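Long-range contacts in phosphoglycerol transferase GacH (PDB 6DGM), which probably transfers glycerol phosphate onto rhamnose polysaccharide of the streptococcal cell wall, through an extracellular sulfatase-like domain that binds manganese and sn-glycerol-1-phosphate: residues M3-Y9 / K359-D364; I17-Q22 / H375-F379. One frame throughout, in Å; residues are numbered along the deposited sequence.

Contact 1. Residues M3-Y9 / K359-D364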
loop_
_atom_site.group_PDB
_atom_site.type_symbol
_atom_site.label_atom_id
_atom_site.label_comp_id
_atom_site.label_asym_id
_atom_site.label_seq_id
_atom_site.Cartn_x
_atom_site.Cartn_y
_atom_site.Cartn_z
ATOM N N MET A 3 8.257 19.347 -6.688
ATOM C CA MET A 3 9.070 19.042 -5.526
ATOM C C MET A 3 10.125 20.123 -5.366
ATOM O O MET A 3 10.661 20.616 -6.357
ATOM C CB MET A 3 9.764 17.687 -5.702
ATOM C CG MET A 3 10.501 17.270 -4.466
ATOM S SD MET A 3 11.296 15.666 -4.692
ATOM C CE MET A 3 12.110 15.539 -3.097
ATOM N N GLU A 4 10.387 20.500 -4.118
ATOM C CA GLU A 4 11.477 21.415 -3.813
ATOM C C GLU A 4 12.819 20.736 -4.042
ATOM O O GLU A 4 13.020 19.580 -3.662
ATOM C CB GLU A 4 11.379 21.835 -2.350
ATOM C CG GLU A 4 12.432 22.837 -1.912
ATOM C CD GLU A 4 12.232 23.298 -0.473
ATOM O OE1 GLU A 4 11.629 22.549 0.322
ATOM O OE2 GLU A 4 12.670 24.417 -0.138
ATOM N N LYS A 5 13.742 21.466 -4.666
ATOM C CA LYS A 5 15.092 20.950 -4.885
ATOM C C LYS A 5 15.847 20.998 -3.564
ATOM O O LYS A 5 15.953 22.077 -2.973
ATOM C CB LYS A 5 15.825 21.800 -5.925
ATOM C CG LYS A 5 17.294 21.419 -6.121
ATOM C CD LYS A 5 18.093 22.514 -6.806
ATOM C CE LYS A 5 17.828 22.580 -8.291
ATOM N NZ LYS A 5 18.643 23.675 -8.931
ATOM N N PRO A 6 16.391 19.883 -3.070
ATOM C CA PRO A 6 17.215 19.953 -1.860
ATOM C C PRO A 6 18.374 20.926 -2.051
ATOM O O PRO A 6 18.962 21.027 -3.133
ATOM C CB PRO A 6 17.714 18.514 -1.682
ATOM C CG PRO A 6 16.687 17.680 -2.375
ATOM C CD PRO A 6 16.246 18.493 -3.555
ATOM N N THR A 7 18.704 21.649 -0.982
ATOM C CA THR A 7 19.725 22.677 -1.096
ATOM C C THR A 7 21.087 22.093 -1.456
ATOM O O THR A 7 21.909 22.785 -2.059
ATOM C CB THR A 7 19.809 23.508 0.186
ATOM O OG1 THR A 7 20.090 22.660 1.302
ATOM C CG2 THR A 7 18.500 24.237 0.426
ATOM N N ASN A 8 21.336 20.826 -1.123
ATOM C CA ASN A 8 22.611 20.186 -1.425
ATOM C C ASN A 8 22.542 19.257 -2.636
ATOM O O ASN A 8 23.471 18.472 -2.859
ATOM C CB ASN A 8 23.118 19.415 -0.203
ATOM C CG ASN A 8 22.189 18.286 0.206
ATOM O OD1 ASN A 8 20.994 18.289 -0.117
ATOM N ND2 ASN A 8 22.736 17.310 0.922
ATOM N N TYR A 9 21.480 19.343 -3.434
ATOM C CA TYR A 9 21.383 18.522 -4.633
ATOM C C TYR A 9 22.476 18.882 -5.628
ATOM O O TYR A 9 22.686 20.052 -5.958
ATOM C CB TYR A 9 20.011 18.706 -5.276
ATOM C CG TYR A 9 19.807 17.865 -6.524
ATOM C CD1 TYR A 9 19.588 16.499 -6.433
ATOM C CD2 TYR A 9 19.823 18.448 -7.780
ATOM C CE1 TYR A 9 19.399 15.736 -7.569
ATOM C CE2 TYR A 9 19.626 17.706 -8.917
ATOM C CZ TYR A 9 19.414 16.345 -8.814
ATOM O OH TYR A 9 19.198 15.621 -9.965
ATOM N N LYS A 359 15.342 12.642 -0.081
ATOM C CA LYS A 359 14.846 13.742 -0.906
ATOM C C LYS A 359 15.722 13.952 -2.137
ATOM O O LYS A 359 15.219 14.244 -3.226
ATOM C CB LYS A 359 14.763 15.025 -0.083
ATOM C CG LYS A 359 13.646 15.037 0.953
ATOM C CD LYS A 359 13.752 16.198 1.924
ATOM C CE LYS A 359 12.622 16.136 2.938
ATOM N NZ LYS A 359 12.725 17.177 3.984
ATOM N N ASN A 360 17.038 13.804 -1.989
ATOM C CA ASN A 360 17.916 13.950 -3.147
ATOM C C ASN A 360 17.638 12.875 -4.190
ATOM O O ASN A 360 17.587 13.168 -5.394
ATOM C CB ASN A 360 19.379 13.967 -2.716
ATOM C CG ASN A 360 19.846 15.355 -2.322
ATOM O OD1 ASN A 360 19.950 16.241 -3.168
ATOM N ND2 ASN A 360 20.095 15.566 -1.034
ATOM N N ILE A 361 17.434 11.626 -3.755
ATOM C CA ILE A 361 17.092 10.549 -4.685
ATOM C C ILE A 361 15.740 10.817 -5.334
ATOM O O ILE A 361 15.561 10.673 -6.553
ATOM C CB ILE A 361 17.096 9.197 -3.945
ATOM C CG1 ILE A 361 18.503 8.863 -3.429
ATOM C CG2 ILE A 361 16.526 8.078 -4.846
ATOM C CD1 ILE A 361 19.576 8.739 -4.512
ATOM N N GLN A 362 14.763 11.187 -4.511
ATOM C CA GLN A 362 13.396 11.415 -4.969
ATOM C C GLN A 362 13.335 12.560 -5.962
ATOM O O GLN A 362 12.621 12.480 -6.975
ATOM C CB GLN A 362 12.559 11.720 -3.728
ATOM C CG GLN A 362 11.068 11.918 -3.951
ATOM C CD GLN A 362 10.285 11.821 -2.653
ATOM O OE1 GLN A 362 10.850 11.577 -1.582
ATOM N NE2 GLN A 362 8.975 12.040 -2.738
ATOM N N TYR A 363 14.074 13.633 -5.697
ATOM C CA TYR A 363 14.154 14.722 -6.660
ATOM C C TYR A 363 14.843 14.254 -7.932
ATOM O O TYR A 363 14.354 14.505 -9.044
ATOM C CB TYR A 363 14.889 15.906 -6.026
ATOM C CG TYR A 363 14.922 17.133 -6.891
ATOM C CD1 TYR A 363 13.854 18.014 -6.922
ATOM C CD2 TYR A 363 16.024 17.413 -7.691
ATOM C CE1 TYR A 363 13.881 19.133 -7.713
ATOM C CE2 TYR A 363 16.054 18.524 -8.487
ATOM C CZ TYR A 363 14.993 19.378 -8.499
ATOM O OH TYR A 363 15.043 20.487 -9.306
ATOM N N ASP A 364 15.949 13.519 -7.789
ATOM C CA ASP A 364 16.729 13.144 -8.957
ATOM C C ASP A 364 15.895 12.362 -9.961
ATOM O O ASP A 364 16.045 12.545 -11.178
ATOM C CB ASP A 364 17.939 12.309 -8.551
ATOM C CG ASP A 364 18.886 12.095 -9.701
ATOM O OD1 ASP A 364 19.498 13.111 -10.110
ATOM O OD2 ASP A 364 19.003 10.945 -10.206
#

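Contact 2. Residues I17-Q22 / H375-F379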
loop_
_atom_site.group_PDB
_atom_site.type_symbol
_atom_site.label_atom_id
_atom_site.label_comp_id
_atom_site.label_asym_id
_atom_site.label_seq_id
_atom_site.Cartn_x
_atom_site.Cartn_y
_atom_site.Cartn_z
ATOM N N ILE A 17 25.591 9.575 -1.890
ATOM C CA ILE A 17 24.459 8.765 -1.455
ATOM C C ILE A 17 24.543 7.384 -2.074
ATOM O O ILE A 17 24.344 6.369 -1.395
ATOM C CB ILE A 17 23.133 9.461 -1.818
ATOM C CG1 ILE A 17 22.999 10.777 -1.061
ATOM C CG2 ILE A 17 21.942 8.551 -1.535
ATOM C CD1 ILE A 17 21.927 11.691 -1.644
ATOM N N ALA A 18 24.859 7.321 -3.367
ATOM C CA ALA A 18 24.924 6.033 -4.043
ATOM C C ALA A 18 26.004 5.146 -3.434
ATOM O O ALA A 18 25.786 3.946 -3.234
ATOM C CB ALA A 18 25.182 6.238 -5.534
ATOM N N GLN A 19 27.178 5.711 -3.130
ATOM C CA GLN A 19 28.243 4.900 -2.542
ATOM C C GLN A 19 27.870 4.466 -1.128
ATOM O O GLN A 19 28.118 3.324 -0.733
ATOM C CB GLN A 19 29.578 5.655 -2.564
ATOM C CG GLN A 19 30.766 4.756 -2.234
ATOM C CD GLN A 19 32.103 5.359 -2.618
ATOM O OE1 GLN A 19 32.173 6.463 -3.164
ATOM N NE2 GLN A 19 33.178 4.634 -2.333
ATOM N N LYS A 20 27.248 5.361 -0.363
ATOM C CA LYS A 20 26.844 5.035 1.003
ATOM C C LYS A 20 25.864 3.864 1.037
ATOM O O LYS A 20 26.015 2.933 1.837
ATOM C CB LYS A 20 26.207 6.272 1.644
ATOM C CG LYS A 20 25.729 6.061 3.061
ATOM C CD LYS A 20 25.123 7.331 3.627
ATOM C CE LYS A 20 24.570 7.096 5.019
ATOM N NZ LYS A 20 24.013 8.348 5.598
ATOM N N TYR A 21 24.852 3.881 0.175
ATOM C CA TYR A 21 23.845 2.813 0.212
ATOM C C TYR A 21 24.287 1.572 -0.545
ATOM O O TYR A 21 23.748 0.486 -0.292
ATOM C CB TYR A 21 22.472 3.371 -0.174
ATOM C CG TYR A 21 22.001 4.268 0.936
ATOM C CD1 TYR A 21 21.545 3.733 2.128
ATOM C CD2 TYR A 21 22.107 5.650 0.835
ATOM C CE1 TYR A 21 21.164 4.544 3.175
ATOM C CE2 TYR A 21 21.734 6.470 1.882
ATOM C CZ TYR A 21 21.259 5.907 3.049
ATOM O OH TYR A 21 20.881 6.704 4.102
ATOM N N GLN A 22 25.294 1.682 -1.412
ATOM C CA GLN A 22 25.899 0.483 -1.972
ATOM C C GLN A 22 26.520 -0.353 -0.860
ATOM O O GLN A 22 26.328 -1.573 -0.793
ATOM C CB GLN A 22 26.940 0.854 -3.023
ATOM C CG GLN A 22 27.413 -0.331 -3.863
ATOM C CD GLN A 22 26.314 -0.872 -4.771
ATOM O OE1 GLN A 22 25.747 -0.134 -5.584
ATOM N NE2 GLN A 22 25.997 -2.161 -4.623
ATOM N N HIS A 375 25.062 5.764 -11.862
ATOM C CA HIS A 375 25.283 4.825 -10.768
ATOM C C HIS A 375 24.454 3.586 -11.072
ATOM O O HIS A 375 23.332 3.414 -10.593
ATOM C CB HIS A 375 24.902 5.489 -9.479
ATOM C CG HIS A 375 25.719 6.708 -9.204
ATOM N ND1 HIS A 375 27.007 6.639 -8.722
ATOM C CD2 HIS A 375 25.454 8.023 -9.396
ATOM C CE1 HIS A 375 27.500 7.860 -8.618
ATOM N NE2 HIS A 375 26.576 8.719 -9.013
ATOM N N LYS A 376 25.049 2.693 -11.872
ATOM C CA LYS A 376 24.296 1.642 -12.543
ATOM C C LYS A 376 23.783 0.561 -11.608
ATOM O O LYS A 376 22.870 -0.175 -11.989
ATOM C CB LYS A 376 25.171 0.939 -13.585
ATOM C CG LYS A 376 25.768 1.844 -14.640
ATOM C CD LYS A 376 24.697 2.505 -15.484
ATOM C CE LYS A 376 25.081 2.511 -16.968
ATOM N NZ LYS A 376 26.529 2.483 -17.226
ATOM N N THR A 377 24.353 0.412 -10.419
ATOM C CA THR A 377 23.899 -0.624 -9.494
ATOM C C THR A 377 22.973 -0.096 -8.405
ATOM O O THR A 377 22.555 -0.871 -7.538
ATOM C CB THR A 377 25.107 -1.346 -8.875
ATOM O OG1 THR A 377 25.864 -0.432 -8.074
ATOM C CG2 THR A 377 26.013 -1.923 -9.972
ATOM N N PHE A 378 22.606 1.186 -8.441
ATOM C CA PHE A 378 21.851 1.743 -7.326
ATOM C C PHE A 378 20.499 1.057 -7.161
ATOM O O PHE A 378 20.017 0.872 -6.034
ATOM C CB PHE A 378 21.631 3.238 -7.504
ATOM C CG PHE A 378 20.984 3.889 -6.309
ATOM C CD1 PHE A 378 21.714 4.124 -5.155
ATOM C CD2 PHE A 378 19.649 4.263 -6.339
ATOM C CE1 PHE A 378 21.127 4.730 -4.054
ATOM C CE2 PHE A 378 19.065 4.866 -5.253
ATOM C CZ PHE A 378 19.804 5.095 -4.105
ATOM N N PHE A 379 19.845 0.723 -8.266
ATOM C CA PHE A 379 18.535 0.086 -8.206
ATOM C C PHE A 379 18.608 -1.416 -8.414
ATOM O O PHE A 379 17.560 -2.081 -8.456
ATOM C CB PHE A 379 17.584 0.716 -9.222
ATOM C CG PHE A 379 17.262 2.160 -8.932
ATOM C CD1 PHE A 379 16.324 2.493 -7.961
ATOM C CD2 PHE A 379 17.888 3.185 -9.626
ATOM C CE1 PHE A 379 16.011 3.810 -7.698
ATOM C CE2 PHE A 379 17.585 4.523 -9.361
ATOM C CZ PHE A 379 16.661 4.835 -8.398
HETATM O O HOH W 1 23.652 -3.203 -6.347
#

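Contact 1. Residues M3-Y9 / K359-D364
Tyr9 and Tyr363 form a T-shaped pair. The edge of Tyr363 points at the face of Tyr9, with Tyr363 CD2 above the centre of the Tyr9 ring; the centroids are 4.8 Å apart and the planes 74° apart. At the edge of Tyr9, in its plane, lie Asn360 OD1 and Asp364 OD1. The Asn360 amide is nearly coplanar with the ring. Lys5 rests on one face of Tyr363, a CH-pi contact with CA 3.9 Å from the ring centroid. Met3 SD sits at the edge of the same ring, a Met-aromatic contact, and lies 3.8 Å from Tyr363 CB. The extended Met3 chain (chi3 178°) carries its methyl on to the helix backbone, with CE 3.4 Å from Lys359 O. Pro6 CD packs 3.8 Å from Tyr363 CB.

Two hydrogen bonds flank this packing. Tyr9 OH gives a short bond of 2.5 Å to the anti lone pair of Asp364 OD1. Asn360 ND2 gives a straight one to Asn8 OD1 (3.0 Å), reaching it from above the carbonyl plane. Asn8 ND2 bonds Asn356 OD1, which fixes the Asn8 amide further. Asp364 also receives the backbone N-H groups of Tyr371 and Leu372. The N-terminal segment, which leads into helix 11-29 and has a type I turn at Pro6-Tyr9, thus lies against helix 349-365. Ile361 of helix 349-365 packs on helix 328-339.

Contact 2. Residues I17-Q22 / H375-F379
Ala18 and Phe378 meet at the closely packed part of this contact. Ala18 CA is 3.9 Å from Phe378 CD1. The Ala18 methyl also lies over one face of the His375 ring, a CH-pi contact with CB 3.9 Å from the centroid and 24° off the ring normal. The small side chain lets both rings come near the helix. Tyr21 adds a looser touch, its CB 4.3 Å from Phe378 CE1. Its hydroxyl turns elsewhere and bonds Asp357.

The other side is polar and more open. Thr377 is exposed, and its OG1 gives a short hydrogen bond of 2.5 Å to Gln22 OE1, coming from above the carbonyl plane. The bend in Gln22 at chi2 (68°) brings its amide across to the threonine. A water completes the link: it accepts from Gln22 NE2 (3.1 Å) and donates to Thr377 O (2.8 Å). Both ends of the amide are therefore held.

The type I turn His375-Phe378 places these groups along one side of helix 11-29. Phe378 also packs on Ile361 of helix 349-365 and on Pro328 and Tyr329 of helix 328-339. The C-terminal loop thus joins three helices.

In the fold
Both contacts join the two ends of the chain, on the same side of its centre and away from the manganese, calcium and glycerol phosphate sites. Their centres are about 16 Å apart. In contact 1 the N-terminal loop lies on helix 349-365; in contact 2 the C-terminal loop lies on helix 11-29, so loop and helix swap roles. Ile17 and Ile361 touch (CG2 to CD1, 3.8 Å), and Asn360 CB lies 3.6 Å from Ile17 CD1, so the contacts meet directly. Both are partly buried. Contact 1 is larger and has an aromatic pair and two direct hydrogen bonds; contact 2 has one direct bond, a small apolar centre and a water-bridged polar edge open to solvent.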